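Local coordinates for protein glutamyl-tRNA(Gln) amidotransferase subunit B, mitochondrial (Saccharomyces cerevisiae, PDB 4N0H) that forms the GatB-type subunit of a mitochondrial amidotransferase, built on a GatB/GatE catalytic domain and assembled with subunit F, at residues B[26-32]-B[162-168]; B[102-107]-B[138-142]. One frame throughout, in Å; residues are numbered along the deposited sequence.

Contact 1 (B[26-32]-B[162-168])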
loop_
_atom_site.group_PDB
_atom_site.type_symbol
_atom_site.label_atom_id
_atom_site.label_comp_id
_atom_site.label_asym_id
_atom_site.label_seq_id
_atom_site.Cartn_x
_atom_site.Cartn_y
_atom_site.Cartn_z
ATOM N N THR B 26 1.724 -2.584 -26.556
ATOM C CA THR B 26 0.531 -1.827 -26.222
ATOM C C THR B 26 0.846 -0.362 -26.481
ATOM O O THR B 26 2.013 0.039 -26.467
ATOM C CB THR B 26 0.160 -2.003 -24.741
ATOM O OG1 THR B 26 1.285 -1.654 -23.932
ATOM C CG2 THR B 26 -0.226 -3.450 -24.457
ATOM N N LYS B 27 -0.184 0.439 -26.724
ATOM C CA LYS B 27 0.020 1.860 -26.974
ATOM C C LYS B 27 0.647 2.551 -25.763
ATOM O O LYS B 27 1.563 3.364 -25.900
ATOM C CB LYS B 27 -1.299 2.537 -27.343
ATOM C CG LYS B 27 -1.156 4.004 -27.713
ATOM C CD LYS B 27 -2.490 4.585 -28.146
ATOM C CE LYS B 27 -3.561 4.344 -27.093
ATOM N NZ LYS B 27 -4.903 4.817 -27.540
ATOM N N ASN B 28 0.152 2.215 -24.578
ATOM C CA ASN B 28 0.629 2.831 -23.349
ATOM C C ASN B 28 1.219 1.801 -22.395
ATOM O O ASN B 28 1.228 0.613 -22.701
ATOM C CB ASN B 28 -0.497 3.636 -22.695
ATOM C CG ASN B 28 -0.992 4.757 -23.594
ATOM O OD1 ASN B 28 -0.214 5.346 -24.351
ATOM N ND2 ASN B 28 -2.286 5.046 -23.532
ATOM N N LYS B 29 1.721 2.262 -21.252
ATOM C CA LYS B 29 2.462 1.401 -20.338
ATOM C C LYS B 29 1.561 0.518 -19.479
ATOM O O LYS B 29 0.346 0.540 -19.625
ATOM C CB LYS B 29 3.385 2.230 -19.455
ATOM C CG LYS B 29 4.489 2.946 -20.219
ATOM C CD LYS B 29 5.485 3.539 -19.230
ATOM C CE LYS B 29 6.495 4.441 -19.906
ATOM N NZ LYS B 29 7.486 4.912 -18.895
ATOM N N LEU B 30 2.172 -0.253 -18.586
ATOM C CA LEU B 30 1.461 -1.295 -17.835
ATOM C C LEU B 30 0.562 -0.771 -16.700
ATOM O O LEU B 30 -0.621 -1.114 -16.625
ATOM C CB LEU B 30 2.459 -2.323 -17.289
ATOM C CG LEU B 30 1.852 -3.539 -16.589
ATOM C CD1 LEU B 30 0.838 -4.217 -17.504
ATOM C CD2 LEU B 30 2.934 -4.530 -16.172
ATOM N N PHE B 31 1.118 0.051 -15.819
ATOM C CA PHE B 31 0.346 0.572 -14.689
ATOM C C PHE B 31 0.159 2.089 -14.742
ATOM O O PHE B 31 -0.166 2.725 -13.744
ATOM C CB PHE B 31 0.986 0.140 -13.364
ATOM C CG PHE B 31 0.908 -1.337 -13.123
ATOM C CD1 PHE B 31 -0.305 -1.934 -12.809
ATOM C CD2 PHE B 31 2.033 -2.137 -13.245
ATOM C CE1 PHE B 31 -0.389 -3.298 -12.598
ATOM C CE2 PHE B 31 1.955 -3.502 -13.035
ATOM C CZ PHE B 31 0.742 -4.086 -12.720
ATOM N N SER B 32 0.384 2.658 -15.920
ATOM C CA SER B 32 0.173 4.076 -16.164
ATOM C C SER B 32 -0.171 4.232 -17.637
ATOM O O SER B 32 0.224 3.402 -18.457
ATOM C CB SER B 32 1.441 4.869 -15.843
ATOM O OG SER B 32 1.307 6.227 -16.229
ATOM N N LEU B 162 14.042 6.718 -17.427
ATOM C CA LEU B 162 12.881 5.949 -16.981
ATOM C C LEU B 162 11.782 5.834 -18.044
ATOM O O LEU B 162 10.663 5.421 -17.736
ATOM C CB LEU B 162 12.323 6.522 -15.668
ATOM C CG LEU B 162 13.285 6.454 -14.472
ATOM C CD1 LEU B 162 12.691 7.108 -13.215
ATOM C CD2 LEU B 162 13.702 5.009 -14.185
ATOM N N ASN B 163 12.101 6.188 -19.291
ATOM C CA ASN B 163 11.150 6.017 -20.390
ATOM C C ASN B 163 10.680 4.565 -20.482
ATOM O O ASN B 163 9.517 4.297 -20.773
ATOM C CB ASN B 163 11.754 6.438 -21.744
ATOM C CG ASN B 163 11.689 7.944 -21.992
ATOM O OD1 ASN B 163 10.968 8.677 -21.317
ATOM N ND2 ASN B 163 12.440 8.405 -22.981
ATOM N N ARG B 164 11.593 3.629 -20.232
ATOM C CA ARG B 164 11.279 2.210 -20.374
ATOM C C ARG B 164 10.694 1.615 -19.090
ATOM O O ARG B 164 10.162 0.510 -19.097
ATOM C CB ARG B 164 12.520 1.425 -20.805
ATOM C CG ARG B 164 12.226 0.015 -21.296
ATOM C CD ARG B 164 13.505 -0.782 -21.506
ATOM N NE ARG B 164 14.121 -1.173 -20.239
ATOM C CZ ARG B 164 15.311 -1.759 -20.142
ATOM N NH1 ARG B 164 15.798 -2.088 -18.952
ATOM N NH2 ARG B 164 16.016 -2.016 -21.239
ATOM N N SER B 165 10.794 2.349 -17.987
ATOM C CA SER B 165 10.230 1.875 -16.732
ATOM C C SER B 165 8.720 1.784 -16.880
ATOM O O SER B 165 8.102 2.685 -17.445
ATOM C CB SER B 165 10.592 2.812 -15.584
ATOM O OG SER B 165 10.241 2.234 -14.339
ATOM N N ASN B 166 8.149 0.678 -16.405
ATOM C CA ASN B 166 6.703 0.456 -16.418
ATOM C C ASN B 166 6.148 0.031 -17.790
ATOM O O ASN B 166 4.937 -0.063 -17.981
ATOM C CB ASN B 166 5.966 1.678 -15.846
ATOM C CG ASN B 166 4.517 1.400 -15.542
ATOM O OD1 ASN B 166 4.155 0.298 -15.133
ATOM N ND2 ASN B 166 3.676 2.401 -15.745
ATOM N N VAL B 167 7.041 -0.239 -18.739
ATOM C CA VAL B 167 6.654 -0.859 -20.008
ATOM C C VAL B 167 6.190 -2.296 -19.727
ATOM O O VAL B 167 6.796 -2.988 -18.911
ATOM C CB VAL B 167 7.838 -0.845 -21.008
ATOM C CG1 VAL B 167 7.634 -1.839 -22.162
ATOM C CG2 VAL B 167 8.073 0.576 -21.535
ATOM N N PRO B 168 5.106 -2.747 -20.384
ATOM C CA PRO B 168 4.606 -4.095 -20.085
ATOM C C PRO B 168 5.481 -5.196 -20.677
ATOM O O PRO B 168 5.927 -5.089 -21.818
ATOM C CB PRO B 168 3.222 -4.131 -20.756
ATOM C CG PRO B 168 2.957 -2.741 -21.246
ATOM C CD PRO B 168 4.280 -2.066 -21.393
#
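Leu30 N donates to Asn166 O at 2.8 Å, a backbone bond where residues 26-32 meet residues 162-168, with Lys29 facing Val167. Asn166 is the third residue of a type II beta turn from Arg164 to Val167, and this turn, between strands 157-161 and 168-174, is gripped by the loop that follows strand 14-23 in the GatB/GatE catalytic domain. Lys29 illustrates how a buried amine can be satisfied by main chain. Extended beyond CG, its chain carries NZ past the Asn166 carbonyl to Ser165 O at 2.7 Å, almost in line with that C=O, and to Asn163 O at 2.8 Å, approached from well above the carbonyl plane. Asp53 adds a salt bridge, so the charge is met by carbonyls and a carboxylate together. Beside it, Asn166 has CG anti to its own N (chi1 -167°), which carries the amide across to Phe31 and Ser32. Its plane lies only 11° from that of the Phe31 ring, with OD1 at the ring's edge; OD1 also has an outside partner, Gln142. Pro168 slides past Leu30 in the opposite direction, CB to CB 4.0 Å, while Thr26 OG1, itself bonded to Asn28 O, rests on Pro168 CG. The amide oxygen OD1 of Asn166 takes Phe31 N at 3.1 Å, in a bent bond of 148°.

Contact 2 (B[102-107]-B[138-142])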
loop_
_atom_site.group_PDB
_atom_site.type_symbol
_atom_site.label_atom_id
_atom_site.label_comp_id
_atom_site.label_asym_id
_atom_site.label_seq_id
_atom_site.Cartn_x
_atom_site.Cartn_y
_atom_site.Cartn_z
ATOM N N TYR B 102 10.721 -1.511 -5.948
ATOM C CA TYR B 102 10.246 -2.859 -6.210
ATOM C C TYR B 102 9.691 -2.952 -7.625
ATOM O O TYR B 102 9.365 -1.937 -8.246
ATOM C CB TYR B 102 9.192 -3.299 -5.185
ATOM C CG TYR B 102 7.962 -2.413 -5.088
ATOM C CD1 TYR B 102 6.908 -2.543 -5.989
ATOM C CD2 TYR B 102 7.841 -1.469 -4.074
ATOM C CE1 TYR B 102 5.772 -1.741 -5.897
ATOM C CE2 TYR B 102 6.711 -0.663 -3.966
ATOM C CZ TYR B 102 5.680 -0.808 -4.875
ATOM O OH TYR B 102 4.567 -0.009 -4.770
ATOM N N GLN B 103 9.611 -4.176 -8.131
ATOM C CA GLN B 103 9.016 -4.447 -9.430
ATOM C C GLN B 103 7.691 -5.166 -9.216
ATOM O O GLN B 103 7.599 -6.053 -8.369
ATOM C CB GLN B 103 9.951 -5.331 -10.257
ATOM C CG GLN B 103 9.359 -5.791 -11.583
ATOM C CD GLN B 103 10.110 -6.971 -12.186
ATOM O OE1 GLN B 103 10.267 -7.062 -13.403
ATOM N NE2 GLN B 103 10.567 -7.882 -11.337
ATOM N N LEU B 104 6.664 -4.773 -9.963
ATOM C CA LEU B 104 5.402 -5.502 -9.962
ATOM C C LEU B 104 5.463 -6.655 -10.956
ATOM O O LEU B 104 5.815 -6.469 -12.122
ATOM C CB LEU B 104 4.233 -4.575 -10.283
ATOM C CG LEU B 104 3.840 -3.645 -9.137
ATOM C CD1 LEU B 104 2.885 -2.555 -9.618
ATOM C CD2 LEU B 104 3.212 -4.460 -8.006
ATOM N N THR B 105 5.132 -7.847 -10.474
ATOM C CA THR B 105 5.249 -9.073 -11.255
ATOM C C THR B 105 4.295 -10.106 -10.676
ATOM O O THR B 105 3.873 -9.988 -9.537
ATOM C CB THR B 105 6.693 -9.630 -11.226
ATOM O OG1 THR B 105 6.768 -10.818 -12.027
ATOM C CG2 THR B 105 7.124 -9.953 -9.805
ATOM N N GLN B 106 3.952 -11.117 -11.462
ATOM C CA GLN B 106 3.016 -12.133 -10.999
ATOM C C GLN B 106 3.736 -13.367 -10.474
ATOM O O GLN B 106 3.789 -14.398 -11.143
ATOM C CB GLN B 106 2.061 -12.518 -12.120
ATOM C CG GLN B 106 1.346 -11.336 -12.732
ATOM C CD GLN B 106 0.217 -11.767 -13.639
ATOM O OE1 GLN B 106 0.447 -12.369 -14.687
ATOM N NE2 GLN B 106 -1.017 -11.480 -13.227
ATOM N N HIS B 107 4.279 -13.256 -9.267
ATOM C CA HIS B 107 5.073 -14.324 -8.671
ATOM C C HIS B 107 4.231 -15.500 -8.173
ATOM O O HIS B 107 4.403 -16.631 -8.629
ATOM C CB HIS B 107 5.934 -13.766 -7.533
ATOM C CG HIS B 107 6.769 -14.798 -6.843
ATOM N ND1 HIS B 107 6.487 -15.257 -5.574
ATOM C CD2 HIS B 107 7.879 -15.463 -7.244
ATOM C CE1 HIS B 107 7.385 -16.161 -5.224
ATOM N NE2 HIS B 107 8.241 -16.304 -6.220
ATOM N N LEU B 138 3.046 -18.276 -17.593
ATOM C CA LEU B 138 3.036 -17.056 -18.374
ATOM C C LEU B 138 2.736 -15.926 -17.390
ATOM O O LEU B 138 1.727 -15.975 -16.693
ATOM C CB LEU B 138 1.926 -17.181 -19.414
ATOM C CG LEU B 138 1.859 -16.353 -20.687
ATOM C CD1 LEU B 138 1.158 -17.177 -21.759
ATOM C CD2 LEU B 138 1.110 -15.060 -20.434
ATOM N N GLN B 139 3.619 -14.930 -17.308
ATOM C CA GLN B 139 3.474 -13.861 -16.312
ATOM C C GLN B 139 3.530 -12.464 -16.928
ATOM O O GLN B 139 4.312 -12.213 -17.841
ATOM C CB GLN B 139 4.574 -13.961 -15.245
ATOM C CG GLN B 139 4.541 -15.220 -14.398
ATOM C CD GLN B 139 5.639 -15.243 -13.344
ATOM O OE1 GLN B 139 6.570 -14.436 -13.380
ATOM N NE2 GLN B 139 5.527 -16.167 -12.393
ATOM N N ILE B 140 2.711 -11.551 -16.412
ATOM C CA ILE B 140 2.791 -10.148 -16.805
ATOM C C ILE B 140 3.619 -9.409 -15.763
ATOM O O ILE B 140 3.416 -9.597 -14.562
ATOM C CB ILE B 140 1.395 -9.501 -16.884
ATOM C CG1 ILE B 140 0.512 -10.247 -17.886
ATOM C CG2 ILE B 140 1.504 -8.023 -17.251
ATOM C CD1 ILE B 140 -0.969 -9.939 -17.738
ATOM N N GLU B 141 4.556 -8.577 -16.208
ATOM C CA GLU B 141 5.366 -7.808 -15.265
ATOM C C GLU B 141 5.900 -6.493 -15.831
ATOM O O GLU B 141 5.909 -6.282 -17.044
ATOM C CB GLU B 141 6.519 -8.659 -14.727
ATOM C CG GLU B 141 7.493 -9.127 -15.781
ATOM C CD GLU B 141 8.551 -10.049 -15.208
ATOM O OE1 GLU B 141 9.694 -10.031 -15.711
ATOM O OE2 GLU B 141 8.236 -10.790 -14.252
ATOM N N GLN B 142 6.352 -5.621 -14.931
ATOM C CA GLN B 142 6.892 -4.317 -15.293
ATOM C C GLN B 142 8.315 -4.415 -15.802
ATOM O O GLN B 142 9.127 -5.147 -15.241
ATOM C CB GLN B 142 6.927 -3.397 -14.070
ATOM C CG GLN B 142 5.627 -2.755 -13.692
ATOM C CD GLN B 142 5.789 -1.843 -12.484
ATOM O OE1 GLN B 142 6.473 -2.191 -11.517
ATOM N NE2 GLN B 142 5.183 -0.662 -12.546
HETATM O O HOH W 1 6.701 -1.008 -9.048
#
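Leu104 is held through both its backbone polar atoms by one residue, Gln142, where the antiparallel strands 102-120 and 130-142 run side by side. Gln142 N donates to Leu104 O at 3.0 Å, and Leu104 N returns a bond to the side-chain OE1 of Gln142, also at 3.0 Å; the amide thus takes the place of a strand carbonyl. Farther along the pair the same substitution recurs. Gln106, extended beyond CG, lies alongside Ile140 and turns OE1 to Ile140 N at 3.0 Å and 170°, whereas the backbone bond from Gln106 N to Ile140 O is weak. Between these two glutamines, Thr105 OG1 donates to Glu141 OE2 at 2.7 Å on the anti side of the carboxylate, somewhat out of its plane; a chi1 of -179° swings the hydroxyl alongside Glu141, the two side chains pointing the same way. In the next shell, a water joins Gln142 OE1 to Tyr102 O, and Gln142 NE2 is bonded to Asn166 OD1, so both ends of the amide are fixed. Glu171 brings a second carboxylate close to Glu141 OE2. Across the pair, side-chain amides supply acceptors that regular strand pairing would draw from the backbone.

Both contacts are buried, yet contact 1 lies farther from the centre of the chain, about 15 Å against 10 Å between centres, and joins loops near subunit F, while contact 2 joins two strands of the mixed sheet. Contact 2 is nested in the chain stretch that contact 1 closes, and their centres are 13 Å apart. They touch directly: Phe31 CE2 lies 3.7 Å from Leu104 CD1, and Leu30 CD2 packs on Glu141 O. Their polar chemistry differs with place. A lysine amine on loop carbonyls and an asparagine amide carry contact 1, whereas glutamine amides complete the strand pairing in contact 2. In each, a side-chain carboxamide oxygen accepts from a backbone N-H.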